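Local coordinates for p800 reaction center core protein (Heliobacterium modesticaldum, PDB 5V8K) that forms the core of a symmetric, homodimeric photosynthetic reaction center, binding bacteriochlorophylls, a calcium ion and a 4Fe-4S cluster, at residues W456-D460 with M594-A598; M222-Q226 with P490-L494. All coordinates share one frame; numbering follows the deposited sequence.

From the N terminus the chain first reaches 222-226, at the end of helix 200-224, and next 456-460, at the end of helix 449-459. Segment 490-494, between helices 475-488 and 502-513, then packs back against 222-226, so interaction 2 closes a loop of 263 residues. Last comes 594-598, near the end of helix 575-599, which returns to 456-460 in interaction 1 and closes 133 residues. The segments alternate, so the two closures cross. They also touch: L491 CD1 lies 3.5 Å from I459 O, and I459 packs on I223. Segment 456-460 therefore meets both the last helix, at a calcium site, and the contact of interaction 2.

Interaction 1 of 2, residues W456-D460 with M594-A598; sequences WFYID and MWALA. With CA (calcium ion), chain B; GB0 (Bacteriochlorophyll g'), chain C.
W456 swings its indole away from its own backbone N (CG anti to it, chi1 172°), and M594 bends at chi3 (85°), so that M594 CE comes 3.6 Å from W456 CG. This is helix-to-helix packing near the ends of helices 449-459 and 575-599, both lying in predicted transmembrane segments, with a calcium ion bridging them in this PsaA/PsaB-family core. The two side chains run antiparallel alongside each other. Farther along the indole, W456 NE1 lies 3.6 Å from L597 CB and W456 CH2 lies 3.5 Å from A598 CB, while D460 CB and M594 O lie over opposite faces of the ring, each offset toward its rim. Replacing this indole by the methyl of an alanine would probably leave M594 CE, L597 CB and the A598 methyl without their partner. No hydrogen bond links the segments; the metal does, held by D460 OD2, L597 O, two waters and Q509. D460 OD1 accepts from one of those waters and salt-bridges K261; OD2 also pairs with Y505. L597 faces the pigment too: its CD1 packs against F457 CE1 at 4.0 Å and lies 3.5 Å from OBD of bacteriochlorophyll g'.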
# COMPACT_ATOMS: atom_id res chain seq x y z
N TRP A 456 10.42 -1.08 -16.11
CA TRP A 456 10.23 0.35 -16.31
C TRP A 456 11.38 1.16 -15.71
O TRP A 456 11.94 2.05 -16.36
CB TRP A 456 8.89 0.81 -15.74
CG TRP A 456 8.85 2.33 -15.81
CD1 TRP A 456 8.99 3.17 -14.76
CD2 TRP A 456 8.79 3.15 -16.98
NE1 TRP A 456 9.02 4.48 -15.21
CE2 TRP A 456 8.90 4.49 -16.57
CE3 TRP A 456 8.68 2.88 -18.35
CZ2 TRP A 456 8.88 5.57 -17.48
CZ3 TRP A 456 8.66 3.95 -19.25
CH2 TRP A 456 8.75 5.27 -18.81
N PHE A 457 11.73 0.88 -14.45
CA PHE A 457 12.83 1.59 -13.82
C PHE A 457 14.10 1.45 -14.64
O PHE A 457 14.81 2.43 -14.86
CB PHE A 457 13.02 1.12 -12.38
CG PHE A 457 11.87 1.46 -11.46
CD1 PHE A 457 11.28 2.72 -11.47
CD2 PHE A 457 11.35 0.50 -10.60
CE1 PHE A 457 10.20 3.00 -10.62
CE2 PHE A 457 10.33 0.78 -9.76
CZ PHE A 457 9.73 2.02 -9.77
N TYR A 458 14.37 0.26 -15.18
CA TYR A 458 15.55 0.10 -16.02
C TYR A 458 15.45 0.96 -17.28
O TYR A 458 16.39 1.69 -17.64
CB TYR A 458 15.75 -1.36 -16.38
CG TYR A 458 16.88 -1.56 -17.34
CD1 TYR A 458 18.19 -1.60 -16.88
CD2 TYR A 458 16.67 -1.72 -18.68
CE1 TYR A 458 19.25 -1.75 -17.75
CE2 TYR A 458 17.72 -1.90 -19.56
CZ TYR A 458 19.02 -1.88 -19.09
OH TYR A 458 20.11 -2.05 -19.96
N ILE A 459 14.32 0.86 -17.99
CA ILE A 459 14.18 1.52 -19.28
C ILE A 459 14.26 3.03 -19.13
O ILE A 459 14.79 3.72 -19.99
CB ILE A 459 12.86 1.05 -19.93
CG1 ILE A 459 13.05 -0.35 -20.53
CG2 ILE A 459 12.34 2.05 -20.99
CD1 ILE A 459 11.74 -1.03 -20.89
N ASP A 460 13.76 3.57 -18.04
CA ASP A 460 13.82 4.99 -17.81
C ASP A 460 15.16 5.45 -17.23
O ASP A 460 15.24 6.58 -16.76
CB ASP A 460 12.72 5.46 -16.87
CG ASP A 460 12.10 6.80 -17.31
OD1 ASP A 460 12.15 7.13 -18.51
OD2 ASP A 460 11.60 7.53 -16.45
N MET A 594 2.95 4.83 -12.74
CA MET A 594 4.10 4.64 -13.61
C MET A 594 3.96 5.48 -14.87
O MET A 594 4.95 5.99 -15.38
CB MET A 594 4.25 3.15 -13.96
CG MET A 594 4.62 2.28 -12.73
SD MET A 594 4.74 0.57 -13.22
CE MET A 594 6.40 0.72 -13.73
N TRP A 595 2.73 5.64 -15.35
CA TRP A 595 2.47 6.53 -16.47
C TRP A 595 2.88 7.98 -16.15
O TRP A 595 3.50 8.65 -16.97
CB TRP A 595 1.01 6.43 -16.87
CG TRP A 595 0.85 7.11 -18.18
CD1 TRP A 595 0.43 8.38 -18.40
CD2 TRP A 595 1.20 6.56 -19.45
NE1 TRP A 595 0.47 8.66 -19.74
CE2 TRP A 595 0.93 7.56 -20.41
CE3 TRP A 595 1.70 5.33 -19.87
CZ2 TRP A 595 1.18 7.37 -21.75
CZ3 TRP A 595 1.94 5.14 -21.20
CH2 TRP A 595 1.68 6.15 -22.14
N ALA A 596 2.61 8.45 -14.93
CA ALA A 596 3.14 9.74 -14.50
C ALA A 596 4.64 9.83 -14.69
O ALA A 596 5.15 10.83 -15.19
CB ALA A 596 2.77 10.00 -13.06
N LEU A 597 5.36 8.79 -14.28
CA LEU A 597 6.80 8.73 -14.49
C LEU A 597 7.16 8.75 -15.96
O LEU A 597 8.24 9.23 -16.31
CB LEU A 597 7.41 7.45 -13.83
CG LEU A 597 7.33 7.31 -12.33
CD1 LEU A 597 7.77 5.91 -11.94
CD2 LEU A 597 8.20 8.37 -11.71
N ALA A 598 6.33 8.16 -16.81
CA ALA A 598 6.57 8.19 -18.26
C ALA A 598 6.26 9.54 -18.90
O ALA A 598 6.70 9.79 -20.03
CB ALA A 598 5.74 7.11 -18.94
CA CA B . 10.52 9.68 -16.77
C1 GB0 C . 4.53 -2.74 -6.38
C2 GB0 C . 5.88 -2.50 -6.99
C3 GB0 C . 6.69 -1.65 -6.41
C4 GB0 C . 6.31 -0.92 -5.17
C5 GB0 C . 8.00 -1.43 -7.04
C6 GB0 C . 9.10 -1.67 -6.04
NB GB0 C . 3.03 5.77 -1.93
ND GB0 C . 4.48 6.38 -5.57
C10 GB0 C . 12.37 -2.02 -8.05
C11 GB0 C . 13.41 -3.08 -7.74
C12 GB0 C . 14.78 -2.54 -8.08
C13 GB0 C . 15.80 -3.39 -8.30
C14 GB0 C . 15.58 -4.86 -8.27
C15 GB0 C . 17.20 -2.92 -8.57
C1A GB0 C . 3.11 3.59 -5.54
C1B GB0 C . 2.10 4.88 -1.58
C1C GB0 C . 4.68 8.36 -2.20
C1D GB0 C . 5.09 7.32 -6.24
C2A GB0 C . 2.14 2.46 -5.76
C2B GB0 C . 1.70 5.18 -0.29
C2C GB0 C . 5.48 9.58 -1.89
C2D GB0 C . 5.50 7.18 -7.76
C3A GB0 C . 1.14 2.72 -4.65
C3B GB0 C . 2.40 6.28 0.15
C3C GB0 C . 5.82 9.65 -3.32
C3D GB0 C . 4.95 5.90 -7.76
C4A GB0 C . 1.96 3.68 -3.84
C4B GB0 C . 3.20 6.66 -0.93
C4C GB0 C . 5.27 8.68 -4.15
C4D GB0 C . 4.36 5.42 -6.55
C7 GB0 C . 10.41 -1.40 -6.72
C8 GB0 C . 11.06 -2.36 -7.38
C9 GB0 C . 10.47 -3.73 -7.50
CAA GB0 C . 2.78 1.08 -5.65
CAB GB0 C . 2.20 6.80 1.53
CAC GB0 C . 6.69 10.67 -3.95
CAD GB0 C . 4.82 4.84 -8.76
CBA GB0 C . 1.79 -0.02 -6.04
CBB GB0 C . 2.53 7.96 1.99
CBC GB0 C . 7.33 11.79 -3.16
CBD GB0 C . 4.10 3.69 -8.11
CED GB0 C . 5.62 0.56 -9.53
CGA GB0 C . 2.46 -1.37 -6.00
CGD GB0 C . 5.02 2.53 -8.19
CHA GB0 C . 3.78 4.16 -6.74
CHB GB0 C . 1.66 3.84 -2.52
CHC GB0 C . 4.08 7.85 -0.95
CHD GB0 C . 5.49 8.56 -5.59
CMA GB0 C . -0.18 3.40 -5.07
CMB GB0 C . 0.76 4.42 0.56
CMC GB0 C . 4.54 10.69 -1.40
CMD GB0 C . 6.18 8.04 -8.74
NA GB0 C . 2.85 4.41 -4.52
NC GB0 C . 4.55 7.84 -3.41
O1A GB0 C . 2.05 -2.28 -5.28
O1D GB0 C . 5.99 2.35 -7.46
O2A GB0 C . 3.77 -1.54 -6.59
O2D GB0 C . 4.72 1.60 -9.22
OBD GB0 C . 5.09 4.73 -10.00
MG GB0 C . 3.50 6.16 -3.87
O HOH W 1 10.48 8.94 -19.18
O HOH W 2 12.73 10.31 -17.28

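Interaction 2 of 2, residues M222-Q226 with P490-L494; sequences MIIWQ and PLHQL. With GBF (Bacteriochlorophyll g), chain Y.
I223 O and P490 O, 4.0 Å apart, share one water that donates to both, at 2.6 Å to I223 O and 2.7 Å to P490 O. P490 O also accepts from Q493 N in the 3-10 turn, so the water joins the end of helix 200-224 to that turn where no direct hydrogen bond crosses. Around this polar point the contact is apolar. I223 sets its two branches apart, CG1 beside the backbone N and CG2 beside the carbonyl carbon (chi1 -63°): CG2 meets L491 CD1, while CG1 turns to L494 CD1, the I223 and L494 side chains crossing at about a right angle. L494 forks between two partners, since its other methyl, CD2, lies 3.6 Å from Q226 CD, against the amide of that glutamine. The amide is pinned at both ends. Q226 NE2 folds back on the last turn of helix 200-224 to donate to M222 O, 2.8 Å away with an N-H...O angle of 156° and a donor tilted only slightly from the carbonyl plane, and OE1 accepts from R236, so rotation of the group is restrained. M222 and I223 lean on I264 of helix 258-291, and L491 on Y458. Beyond the protein contact, P490 CD lies 3.3 Å from the ester oxygen O2D of a bacteriochlorophyll g, I224 CD1 lies 3.5 Å from its CAD, and I223 CD1 touches O2A. A helix C-terminus and a 3-10 segment, bridged by one water, thus line a bacteriochlorophyll g pocket of this reaction center.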
# COMPACT_ATOMS: atom_id res chain seq x y z
N MET A 222 11.40 -1.39 -30.14
CA MET A 222 11.29 0.05 -29.93
C MET A 222 12.51 0.65 -29.25
O MET A 222 12.74 1.85 -29.38
CB MET A 222 10.03 0.36 -29.11
CG MET A 222 8.74 0.18 -29.84
SD MET A 222 7.31 0.48 -28.77
CE MET A 222 5.93 0.48 -29.94
N ILE A 223 13.25 -0.14 -28.47
CA ILE A 223 14.50 0.34 -27.88
C ILE A 223 15.64 0.26 -28.89
O ILE A 223 16.51 1.14 -28.93
CB ILE A 223 14.83 -0.48 -26.61
CG1 ILE A 223 13.76 -0.27 -25.54
CG2 ILE A 223 16.24 -0.13 -26.06
CD1 ILE A 223 13.93 -1.26 -24.38
N ILE A 224 15.67 -0.79 -29.69
CA ILE A 224 16.84 -1.14 -30.50
C ILE A 224 16.74 -0.55 -31.90
O ILE A 224 17.74 -0.07 -32.43
CB ILE A 224 17.00 -2.68 -30.53
CG1 ILE A 224 17.36 -3.19 -29.13
CG2 ILE A 224 18.07 -3.10 -31.50
CD1 ILE A 224 17.30 -4.69 -28.97
N TRP A 225 15.56 -0.54 -32.51
CA TRP A 225 15.38 -0.06 -33.89
C TRP A 225 14.87 1.38 -33.79
O TRP A 225 13.67 1.64 -33.75
CB TRP A 225 14.45 -0.97 -34.67
CG TRP A 225 14.15 -0.55 -36.10
CD1 TRP A 225 12.92 -0.47 -36.69
CD2 TRP A 225 15.11 -0.17 -37.11
NE1 TRP A 225 13.05 -0.08 -38.00
CE2 TRP A 225 14.38 0.10 -38.29
CE3 TRP A 225 16.50 -0.08 -37.14
CZ2 TRP A 225 14.99 0.51 -39.47
CZ3 TRP A 225 17.11 0.31 -38.32
CH2 TRP A 225 16.35 0.62 -39.47
N GLN A 226 15.82 2.31 -33.71
CA GLN A 226 15.52 3.72 -33.45
C GLN A 226 15.75 4.62 -34.66
O GLN A 226 15.85 5.84 -34.52
CB GLN A 226 16.33 4.18 -32.24
CG GLN A 226 15.53 4.09 -30.93
CD GLN A 226 14.28 4.94 -30.95
OE1 GLN A 226 14.33 6.13 -31.26
NE2 GLN A 226 13.15 4.33 -30.63
N PRO A 490 22.04 0.51 -26.68
CA PRO A 490 21.10 1.30 -27.50
C PRO A 490 20.07 2.08 -26.69
O PRO A 490 19.52 3.07 -27.20
CB PRO A 490 20.42 0.26 -28.39
CG PRO A 490 21.23 -1.00 -28.29
CD PRO A 490 22.18 -0.89 -27.14
N LEU A 491 19.81 1.69 -25.46
CA LEU A 491 18.89 2.44 -24.61
C LEU A 491 19.34 3.87 -24.37
O LEU A 491 18.54 4.70 -23.93
CB LEU A 491 18.74 1.74 -23.25
CG LEU A 491 17.77 2.33 -22.23
CD1 LEU A 491 16.37 2.28 -22.76
CD2 LEU A 491 17.83 1.55 -20.95
N HIS A 492 20.63 4.16 -24.55
CA HIS A 492 21.09 5.52 -24.28
C HIS A 492 20.48 6.53 -25.25
O HIS A 492 20.45 7.73 -24.94
CB HIS A 492 22.61 5.59 -24.30
CG HIS A 492 23.20 5.76 -25.65
ND1 HIS A 492 23.57 4.69 -26.44
CD2 HIS A 492 23.51 6.87 -26.36
CE1 HIS A 492 24.06 5.13 -27.58
NE2 HIS A 492 24.04 6.45 -27.56
N GLN A 493 19.99 6.06 -26.41
CA GLN A 493 19.19 6.90 -27.33
C GLN A 493 17.92 7.44 -26.68
O GLN A 493 17.44 8.53 -27.04
CB GLN A 493 18.77 6.10 -28.56
CG GLN A 493 19.87 5.80 -29.51
CD GLN A 493 20.32 7.04 -30.25
OE1 GLN A 493 19.57 7.60 -31.06
NE2 GLN A 493 21.52 7.52 -29.93
N LEU A 494 17.34 6.70 -25.75
CA LEU A 494 16.07 7.07 -25.12
C LEU A 494 16.22 7.63 -23.71
O LEU A 494 15.38 8.45 -23.29
CB LEU A 494 15.14 5.85 -25.06
CG LEU A 494 15.01 4.96 -26.29
CD1 LEU A 494 14.00 3.90 -25.93
CD2 LEU A 494 14.53 5.76 -27.46
MG GBF Y . 18.77 -7.85 -23.88
CHA GBF Y . 20.02 -5.69 -26.32
CHB GBF Y . 18.80 -5.29 -21.74
CHC GBF Y . 16.91 -9.91 -21.84
CHD GBF Y . 18.08 -10.11 -26.60
NA GBF Y . 19.32 -5.94 -23.99
C1A GBF Y . 19.99 -5.22 -24.90
C2A GBF Y . 20.15 -3.74 -24.64
C3A GBF Y . 20.12 -3.81 -23.13
C4A GBF Y . 19.36 -5.08 -22.95
CMA GBF Y . 21.55 -3.96 -22.56
CAA GBF Y . 19.15 -2.73 -25.21
CBA GBF Y . 17.71 -3.22 -25.12
CGA GBF Y . 17.09 -3.03 -23.75
O1A GBF Y . 17.38 -2.11 -23.00
O2A GBF Y . 15.99 -3.88 -23.37
NB GBF Y . 17.95 -7.60 -22.05
C1B GBF Y . 18.12 -6.52 -21.28
C2B GBF Y . 17.48 -6.76 -20.06
C3B GBF Y . 16.96 -8.04 -20.10
C4B GBF Y . 17.31 -8.57 -21.35
CMB GBF Y . 17.36 -5.82 -18.89
CAB GBF Y . 16.23 -8.56 -18.93
CBB GBF Y . 15.53 -9.64 -18.79
NC GBF Y . 17.75 -9.59 -24.18
C1C GBF Y . 17.11 -10.30 -23.25
C2C GBF Y . 16.46 -11.61 -23.47
C3C GBF Y . 16.86 -11.52 -24.89
C4C GBF Y . 17.59 -10.39 -25.25
CMC GBF Y . 17.21 -12.66 -22.64
CAC GBF Y . 16.54 -12.55 -25.90
CBC GBF Y . 15.75 -13.79 -25.57
ND GBF Y . 18.94 -8.01 -25.88
C1D GBF Y . 18.71 -8.83 -26.90
C2D GBF Y . 19.12 -8.47 -28.42
C3D GBF Y . 19.59 -7.26 -27.96
C4D GBF Y . 19.50 -6.96 -26.58
CMD GBF Y . 19.05 -9.09 -29.78
CAD GBF Y . 20.41 -6.20 -28.58
OBD GBF Y . 20.53 -5.78 -29.78
CBD GBF Y . 20.62 -5.14 -27.54
CGD GBF Y . 22.09 -4.92 -27.36
O1D GBF Y . 22.77 -5.60 -26.58
O2D GBF Y . 22.71 -3.93 -28.18
CED GBF Y . 24.12 -3.78 -28.04
C1 GBF Y . 15.38 -3.73 -22.10
C2 GBF Y . 14.07 -4.46 -22.14
C3 GBF Y . 13.32 -4.58 -21.04
C4 GBF Y . 13.80 -4.02 -19.74
C5 GBF Y . 11.99 -5.29 -21.12
C6 GBF Y . 12.12 -6.67 -20.44
C7 GBF Y . 10.77 -7.39 -20.40
C8 GBF Y . 10.65 -8.72 -20.61
C9 GBF Y . 11.85 -9.59 -20.88
C10 GBF Y . 9.32 -9.42 -20.52
C11 GBF Y . 8.18 -8.76 -21.21
C12 GBF Y . 7.00 -9.69 -21.36
C13 GBF Y . 5.94 -9.36 -22.13
C14 GBF Y . 4.80 -10.32 -22.25
C15 GBF Y . 5.87 -8.03 -22.86
O HOH W 3 18.22 2.91 -29.60